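Dipeptide Epimerase (Enterococcus faecalis V583, PDB 3JVA) belongs to the mandelate racemase/muconate lactonizing enzyme family of the enolase superfamily and holds a magnesium ion in its barrel domain. Local coordinates at residues Q115-Q120 against L344-G349; T131-G136 against L153-L158; D198-I203 against S231-T236. One frame throughout, in Å; residues are numbered along the deposited sequence.

Contact 1. Residues Q115-Q120 against L344-G349. With GOL (glycerol), chain M.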
# COMPACT_ATOMS: atom_id res chain seq x y z
N GLN B 115 -18.28 28.68 -39.27
CA GLN B 115 -18.95 28.12 -40.45
C GLN B 115 -18.45 26.69 -40.68
O GLN B 115 -18.00 26.32 -41.77
CB GLN B 115 -18.68 29.01 -41.68
CG GLN B 115 -19.17 30.45 -41.48
CD GLN B 115 -19.23 31.26 -42.77
OE1 GLN B 115 -19.48 32.47 -42.75
NE2 GLN B 115 -19.03 30.60 -43.90
N LEU B 116 -18.55 25.90 -39.62
CA LEU B 116 -18.13 24.51 -39.63
C LEU B 116 -19.09 23.66 -38.81
O LEU B 116 -19.66 24.14 -37.82
CB LEU B 116 -16.74 24.37 -39.01
CG LEU B 116 -15.53 25.01 -39.68
CD1 LEU B 116 -14.35 24.98 -38.73
CD2 LEU B 116 -15.21 24.27 -40.96
N PRO B 117 -19.31 22.40 -39.23
CA PRO B 117 -20.20 21.53 -38.47
C PRO B 117 -19.48 21.34 -37.14
O PRO B 117 -18.25 21.34 -37.11
CB PRO B 117 -20.21 20.24 -39.29
CG PRO B 117 -19.94 20.72 -40.68
CD PRO B 117 -18.87 21.76 -40.48
N LEU B 118 -20.22 21.16 -36.06
CA LEU B 118 -19.60 21.03 -34.75
C LEU B 118 -18.55 19.92 -34.62
O LEU B 118 -17.51 20.13 -33.99
CB LEU B 118 -20.67 20.84 -33.67
CG LEU B 118 -20.18 20.75 -32.22
CD1 LEU B 118 -19.30 21.96 -31.87
CD2 LEU B 118 -21.39 20.67 -31.30
N TYR B 119 -18.80 18.76 -35.22
CA TYR B 119 -17.83 17.67 -35.10
C TYR B 119 -16.43 18.04 -35.58
O TYR B 119 -15.45 17.43 -35.17
CB TYR B 119 -18.34 16.41 -35.82
CG TYR B 119 -18.40 16.51 -37.33
CD1 TYR B 119 -17.25 16.40 -38.10
CD2 TYR B 119 -19.62 16.71 -37.98
CE1 TYR B 119 -17.31 16.48 -39.50
CE2 TYR B 119 -19.69 16.80 -39.37
CZ TYR B 119 -18.53 16.69 -40.12
OH TYR B 119 -18.59 16.77 -41.49
N GLN B 120 -16.33 19.04 -36.45
CA GLN B 120 -15.03 19.46 -36.96
C GLN B 120 -14.26 20.24 -35.91
O GLN B 120 -13.03 20.30 -35.94
CB GLN B 120 -15.20 20.31 -38.23
CG GLN B 120 -15.78 19.53 -39.41
CD GLN B 120 -14.81 18.52 -39.99
OE1 GLN B 120 -13.96 17.97 -39.28
NE2 GLN B 120 -14.95 18.24 -41.28
N LEU B 344 -24.19 13.39 -39.75
CA LEU B 344 -24.26 14.79 -39.33
C LEU B 344 -24.36 15.90 -40.38
O LEU B 344 -24.86 16.99 -40.07
CB LEU B 344 -23.12 15.06 -38.36
CG LEU B 344 -23.17 14.07 -37.18
CD1 LEU B 344 -22.00 14.28 -36.25
CD2 LEU B 344 -24.49 14.25 -36.45
N GLY B 345 -23.90 15.65 -41.59
CA GLY B 345 -24.00 16.68 -42.62
C GLY B 345 -23.01 17.83 -42.48
O GLY B 345 -22.18 17.85 -41.57
N GLU B 346 -23.11 18.79 -43.39
CA GLU B 346 -22.20 19.93 -43.39
C GLU B 346 -22.75 21.25 -42.87
O GLU B 346 -22.07 22.27 -42.95
CB GLU B 346 -21.65 20.14 -44.81
CG GLU B 346 -20.68 19.06 -45.25
CD GLU B 346 -19.44 19.02 -44.38
OE1 GLU B 346 -18.66 20.00 -44.41
OE2 GLU B 346 -19.24 18.02 -43.66
N ALA B 347 -23.96 21.25 -42.33
CA ALA B 347 -24.55 22.47 -41.79
C ALA B 347 -23.67 22.93 -40.63
O ALA B 347 -23.15 22.10 -39.88
CB ALA B 347 -25.97 22.21 -41.30
N ALA B 348 -23.49 24.24 -40.47
CA ALA B 348 -22.64 24.75 -39.39
C ALA B 348 -23.22 24.47 -38.01
O ALA B 348 -24.45 24.45 -37.82
CB ALA B 348 -22.42 26.25 -39.57
N GLY B 349 -22.33 24.27 -37.04
CA GLY B 349 -22.77 24.00 -35.68
C GLY B 349 -23.58 22.72 -35.58
O GLY B 349 -23.18 21.69 -36.11
C1 GOL M . -14.34 22.54 -44.10
O1 GOL M . -13.72 22.66 -45.38
C2 GOL M . -15.06 21.19 -44.01
O2 GOL M . -14.10 20.15 -43.90
C3 GOL M . -15.99 21.19 -42.80
O3 GOL M . -16.70 19.94 -42.73
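Leu-116 and Gly-349 form the tight end of this contact. Gly-349 N donates to Leu-116 O over 2.8 Å, almost straight (171°) though arriving above the carbonyl plane, and Gly-349 O accepts Leu-118 N at 3.0 Å. Pro-117 lies between these two bonds, its CA making a CA-H...O contact of 3.3 Å with Ala-347 O, while its ring lays CG 3.5 Å from Glu-346 O. In Tyr-119, CG sits between the backbone N and the carbonyl carbon (chi1 68°) and the ring slides past Leu-344, Tyr-119 CD2 3.8 Å from Leu-344 CD1. Gly-345 O meets that ring at the edge, in plane, and is buried without a polar partner. Toward solvent, polar groups and a bound glycerol replace close backbone packing. Glu-346, bent at chi2, crosses the tyrosine at about a right angle, with OE2 2.6 Å from Tyr-119 OH. The glycerol, probably from the crystallisation liquor, links Glu-346 OE1 to Gln-120 NE2 through O3 and also bonds Asn-77 of the second subunit. The single backbone bridge at Pro-117 and Gly-349 ties the chain just after helix 96-114 to the C-terminal segment, as in enolase-superfamily folds whose capping domain uses both chain ends.

Contact 2. Residues T131-G136 against L153-L158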
# COMPACT_ATOMS: atom_id res chain seq x y z
N THR B 131 -25.72 4.37 -33.60
CA THR B 131 -26.31 4.28 -32.28
C THR B 131 -27.10 2.99 -32.11
O THR B 131 -27.54 2.39 -33.10
CB THR B 131 -27.28 5.45 -31.99
OG1 THR B 131 -27.87 5.25 -30.70
CG2 THR B 131 -28.39 5.51 -33.04
N ASP B 132 -27.25 2.56 -30.87
CA ASP B 132 -28.05 1.38 -30.59
C ASP B 132 -29.44 1.96 -30.40
O ASP B 132 -29.68 3.15 -30.64
CB ASP B 132 -27.60 0.69 -29.28
CG ASP B 132 -27.74 1.60 -28.05
OD1 ASP B 132 -28.66 2.44 -28.00
OD2 ASP B 132 -26.93 1.44 -27.11
N ILE B 133 -30.38 1.12 -29.98
CA ILE B 133 -31.72 1.57 -29.69
C ILE B 133 -32.18 0.75 -28.49
O ILE B 133 -31.94 -0.46 -28.42
CB ILE B 133 -32.70 1.39 -30.88
CG1 ILE B 133 -34.05 2.03 -30.53
CG2 ILE B 133 -32.88 -0.08 -31.22
CD1 ILE B 133 -34.99 2.19 -31.71
N THR B 134 -32.81 1.43 -27.54
CA THR B 134 -33.29 0.79 -26.33
C THR B 134 -34.68 0.20 -26.51
O THR B 134 -35.57 0.84 -27.05
CB THR B 134 -33.32 1.80 -25.15
OG1 THR B 134 -31.99 2.28 -24.90
CG2 THR B 134 -33.86 1.15 -23.89
N LEU B 135 -34.85 -1.04 -26.07
CA LEU B 135 -36.15 -1.69 -26.17
C LEU B 135 -36.85 -1.48 -24.84
O LEU B 135 -36.29 -1.78 -23.78
CB LEU B 135 -35.99 -3.19 -26.43
CG LEU B 135 -35.27 -3.63 -27.71
CD1 LEU B 135 -35.20 -5.15 -27.75
CD2 LEU B 135 -36.00 -3.10 -28.94
N GLY B 136 -38.07 -0.96 -24.88
CA GLY B 136 -38.80 -0.73 -23.65
C GLY B 136 -39.14 -2.03 -22.95
O GLY B 136 -39.42 -3.03 -23.60
N LEU B 153 -34.87 -2.50 -39.27
CA LEU B 153 -34.59 -1.08 -39.48
C LEU B 153 -33.09 -0.84 -39.66
O LEU B 153 -32.67 0.26 -40.01
CB LEU B 153 -35.13 -0.28 -38.29
CG LEU B 153 -36.36 0.61 -38.48
CD1 LEU B 153 -37.36 -0.01 -39.44
CD2 LEU B 153 -36.99 0.87 -37.12
N GLY B 154 -32.29 -1.88 -39.42
CA GLY B 154 -30.85 -1.75 -39.59
C GLY B 154 -30.03 -1.73 -38.31
O GLY B 154 -28.80 -1.77 -38.36
N PHE B 155 -30.69 -1.66 -37.16
CA PHE B 155 -29.97 -1.64 -35.90
C PHE B 155 -29.20 -2.94 -35.68
O PHE B 155 -29.73 -4.03 -35.92
CB PHE B 155 -30.94 -1.39 -34.75
CG PHE B 155 -31.45 0.02 -34.69
CD1 PHE B 155 -30.66 1.02 -34.13
CD2 PHE B 155 -32.67 0.36 -35.24
CE1 PHE B 155 -31.09 2.35 -34.13
CE2 PHE B 155 -33.11 1.68 -35.25
CZ PHE B 155 -32.32 2.68 -34.70
N ASP B 156 -27.96 -2.83 -35.23
CA ASP B 156 -27.13 -4.00 -34.97
C ASP B 156 -26.84 -4.14 -33.48
O ASP B 156 -26.16 -5.07 -33.05
CB ASP B 156 -25.82 -3.90 -35.76
CG ASP B 156 -24.96 -2.72 -35.34
OD1 ASP B 156 -23.95 -2.45 -36.02
OD2 ASP B 156 -25.29 -2.07 -34.33
N THR B 157 -27.36 -3.20 -32.69
CA THR B 157 -27.15 -3.21 -31.25
C THR B 157 -28.43 -2.81 -30.52
O THR B 157 -29.01 -1.75 -30.78
CB THR B 157 -26.01 -2.25 -30.85
OG1 THR B 157 -24.84 -2.58 -31.61
CG2 THR B 157 -25.70 -2.38 -29.36
N LEU B 158 -28.86 -3.66 -29.60
CA LEU B 158 -30.07 -3.41 -28.82
C LEU B 158 -29.69 -3.28 -27.35
O LEU B 158 -28.79 -3.97 -26.87
CB LEU B 158 -31.06 -4.57 -28.98
CG LEU B 158 -31.41 -4.93 -30.43
CD1 LEU B 158 -32.26 -6.21 -30.43
CD2 LEU B 158 -32.16 -3.78 -31.08
O HOH W 1 -27.14 -0.22 -33.99
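Ile-133 and Leu-158 pair in parallel with their CA atoms 5.3 Å apart, Ile-133 N donating to Thr-157 O in a long, bent bond (3.3 Å, 146°), and Ile-133 is bonded onward to the backbone of Lys-159. The side chain of Ile-133 lies across one face of the Phe-155 ring. Its CG2 makes a CH-pi contact, 3.9 Å from the ring centroid and 17° off the normal, whereas CG1, anti to the backbone N (chi1 -174°), carries CD1 over the CZ and CE2 side of the same face. The edge of the ring is used as well: Thr-131 O lies in the ring plane, 3.6 Å from Phe-155 CD1. That carbonyl oxygen also accepts from a water, which in turn accepts Asp-156 N, so the water bridges the two segments just where direct strand pairing has yet to begin. Beside the ring, Ile-133 and Leu-158 run side by side and point the same way, Ile-133 CG2 to Leu-158 CD2 3.8 Å. Leu-135 CD1 then adds a lighter touch on Leu-158 CD1 at 4.1 Å, and both leucines reach Ala-147 of helix 140-152 and Ile-176 of helix 166-180. Asp-132 and Thr-157 meet on the other side of the strands, Asp-132 CB against Thr-157 CG2 at 3.6 Å. The carboxylate of Asp-132 leads away from this contact to a salt bridge with Arg-187, and its side chain lies about 10 Å from the bound magnesium ion. Gly-154 closes helix 140-152 with a Schellman motif, after which the chain turns back into strand 157-161. The result is a beta-alpha-beta crossover between neighbouring parallel strands, the repeating element of the TIM-barrel-like domain of the enolase superfamily.

Contact 3. Residues D198-I203 against S231-T236; sequences DAVKAI and SQVNTT
Val-200 holds CG1 trans to its own backbone N (chi1 172°), which sends one methyl to Val-233 and the other to Gln-232; in Ile-203 a chi1 of -67° swings CG1 beside the N and leaves CG2 as the branch that crosses the contact. The two residues stand three apart on helix 196-206, so their side chains form a short ridge on one side of it. Val-233, the first residue to leave helical angles after helix 223-232, faces that ridge and divides its methyls between the two: its CG1 lies 3.9 Å from Val-200 CG1, and its CG2 lies 4.2 Å from Ile-203 CG2. The valines come close enough that Val-233 CG1 also rests 4.0 Å from Val-200 CA, against the helix backbone itself. Two further contacts flank the valine pair. Val-200 CG2 meets Gln-232 at CB, 3.8 Å away; beyond it the glutamine chain bends at chi2 and its amide leads away from the helix. At the other end, Ile-203 CG2 packs obliquely on Thr-235, 3.8 Å from its CB and 3.9 Å from its OG1. No hydrogen bond crosses between the segments; the 216 Å² buried is mainly hydrocarbon, with Thr-235 OG1 at its margin. The outer side joins other subunits: Lys-197 of the third subunit donates to Thr-235 O, and Asn-234 of the fourth packs on Val-200. Within the chain, Tyr-228 and Val-229 extend the valine patch along helix 223-232, touching Val-200 and Ile-203 respectively. Strand 213-215 supplies Val-214, which receives both Ile-203 and Thr-235, so helix 196-206 packs against the end of helix 223-232 and the loop after it, over that strand, just as the chain passes into strand 236-239.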
# COMPACT_ATOMS: atom_id res chain seq x y z
N ASP B 198 -24.04 -10.48 -5.73
CA ASP B 198 -25.27 -10.85 -6.44
C ASP B 198 -25.07 -10.49 -7.91
O ASP B 198 -25.51 -11.22 -8.81
CB ASP B 198 -26.47 -10.07 -5.91
CG ASP B 198 -27.09 -10.71 -4.68
OD1 ASP B 198 -26.65 -11.82 -4.29
OD2 ASP B 198 -28.02 -10.11 -4.11
N ALA B 199 -24.41 -9.36 -8.15
CA ALA B 199 -24.15 -8.89 -9.51
C ALA B 199 -23.33 -9.90 -10.30
O ALA B 199 -23.63 -10.19 -11.46
CB ALA B 199 -23.42 -7.54 -9.48
N VAL B 200 -22.28 -10.44 -9.69
CA VAL B 200 -21.45 -11.43 -10.37
C VAL B 200 -22.30 -12.62 -10.78
O VAL B 200 -22.19 -13.13 -11.89
CB VAL B 200 -20.29 -11.90 -9.46
CG1 VAL B 200 -19.54 -13.06 -10.11
CG2 VAL B 200 -19.35 -10.74 -9.20
N LYS B 201 -23.17 -13.05 -9.87
CA LYS B 201 -24.06 -14.18 -10.11
C LYS B 201 -24.99 -13.91 -11.29
O LYS B 201 -25.08 -14.71 -12.22
CB LYS B 201 -24.90 -14.45 -8.85
CG LYS B 201 -25.48 -15.85 -8.74
CD LYS B 201 -26.53 -15.94 -7.62
CE LYS B 201 -26.11 -15.17 -6.36
NZ LYS B 201 -24.78 -15.58 -5.83
N ALA B 202 -25.67 -12.77 -11.24
CA ALA B 202 -26.62 -12.40 -12.28
C ALA B 202 -25.95 -12.22 -13.64
O ALA B 202 -26.44 -12.72 -14.65
CB ALA B 202 -27.35 -11.11 -11.89
N ILE B 203 -24.82 -11.52 -13.66
CA ILE B 203 -24.12 -11.29 -14.91
C ILE B 203 -23.62 -12.58 -15.55
O ILE B 203 -23.74 -12.77 -16.76
CB ILE B 203 -22.95 -10.29 -14.70
CG1 ILE B 203 -23.53 -8.92 -14.34
CG2 ILE B 203 -22.11 -10.18 -15.96
CD1 ILE B 203 -22.50 -7.89 -13.91
N SER B 231 -13.65 -7.19 -11.94
CA SER B 231 -12.56 -8.15 -11.80
C SER B 231 -13.01 -9.61 -11.69
O SER B 231 -12.19 -10.51 -11.82
CB SER B 231 -11.72 -7.80 -10.57
OG SER B 231 -12.43 -8.07 -9.38
N GLN B 232 -14.30 -9.84 -11.47
CA GLN B 232 -14.78 -11.22 -11.33
C GLN B 232 -15.50 -11.81 -12.53
O GLN B 232 -15.65 -13.03 -12.61
CB GLN B 232 -15.69 -11.33 -10.10
CG GLN B 232 -14.99 -11.06 -8.78
CD GLN B 232 -13.84 -12.01 -8.53
OE1 GLN B 232 -13.96 -13.22 -8.74
NE2 GLN B 232 -12.71 -11.48 -8.08
N VAL B 233 -15.94 -10.97 -13.46
CA VAL B 233 -16.65 -11.48 -14.63
C VAL B 233 -15.93 -11.15 -15.93
O VAL B 233 -15.20 -10.16 -16.01
CB VAL B 233 -18.08 -10.91 -14.72
CG1 VAL B 233 -18.81 -11.13 -13.40
CG2 VAL B 233 -18.04 -9.43 -15.06
N ASN B 234 -16.12 -11.99 -16.94
CA ASN B 234 -15.50 -11.77 -18.24
C ASN B 234 -16.24 -10.67 -19.01
O ASN B 234 -15.66 -10.00 -19.85
CB ASN B 234 -15.51 -13.06 -19.07
CG ASN B 234 -14.57 -14.11 -18.53
OD1 ASN B 234 -13.44 -13.81 -18.15
ND2 ASN B 234 -15.03 -15.36 -18.51
N THR B 235 -17.52 -10.51 -18.71
CA THR B 235 -18.33 -9.51 -19.39
C THR B 235 -17.83 -8.09 -19.14
O THR B 235 -17.46 -7.74 -18.02
CB THR B 235 -19.81 -9.59 -18.96
OG1 THR B 235 -20.34 -10.87 -19.32
CG2 THR B 235 -20.63 -8.51 -19.64
N THR B 236 -17.81 -7.29 -20.21
CA THR B 236 -17.39 -5.89 -20.13
C THR B 236 -18.32 -5.13 -19.18
O THR B 236 -19.54 -5.17 -19.33
CB THR B 236 -17.45 -5.22 -21.52
OG1 THR B 236 -16.49 -5.84 -22.38
CG2 THR B 236 -17.17 -3.72 -21.41

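From the N terminus, the chain builds the antiparallel sheet and helices of its first domain and reaches 115-120, the first half of contact 1. That contact closes only when 344-349 returns near the C terminus, so its loop encloses both of the others. Inside it, contact 2 joins strands 128-134 and 157-161 after a short excursion through one helix; contact 3 then opens at 198-203 and closes at 231-236, in series with contact 2 and without crossing it. Contacts 2 and 3 tie neighbouring elements within the barrel, their centres about 24 Å apart, whereas contact 1 links the helical end of the N-terminal domain to the C-terminal segment, on the opposite side of the chain's centre from contact 3.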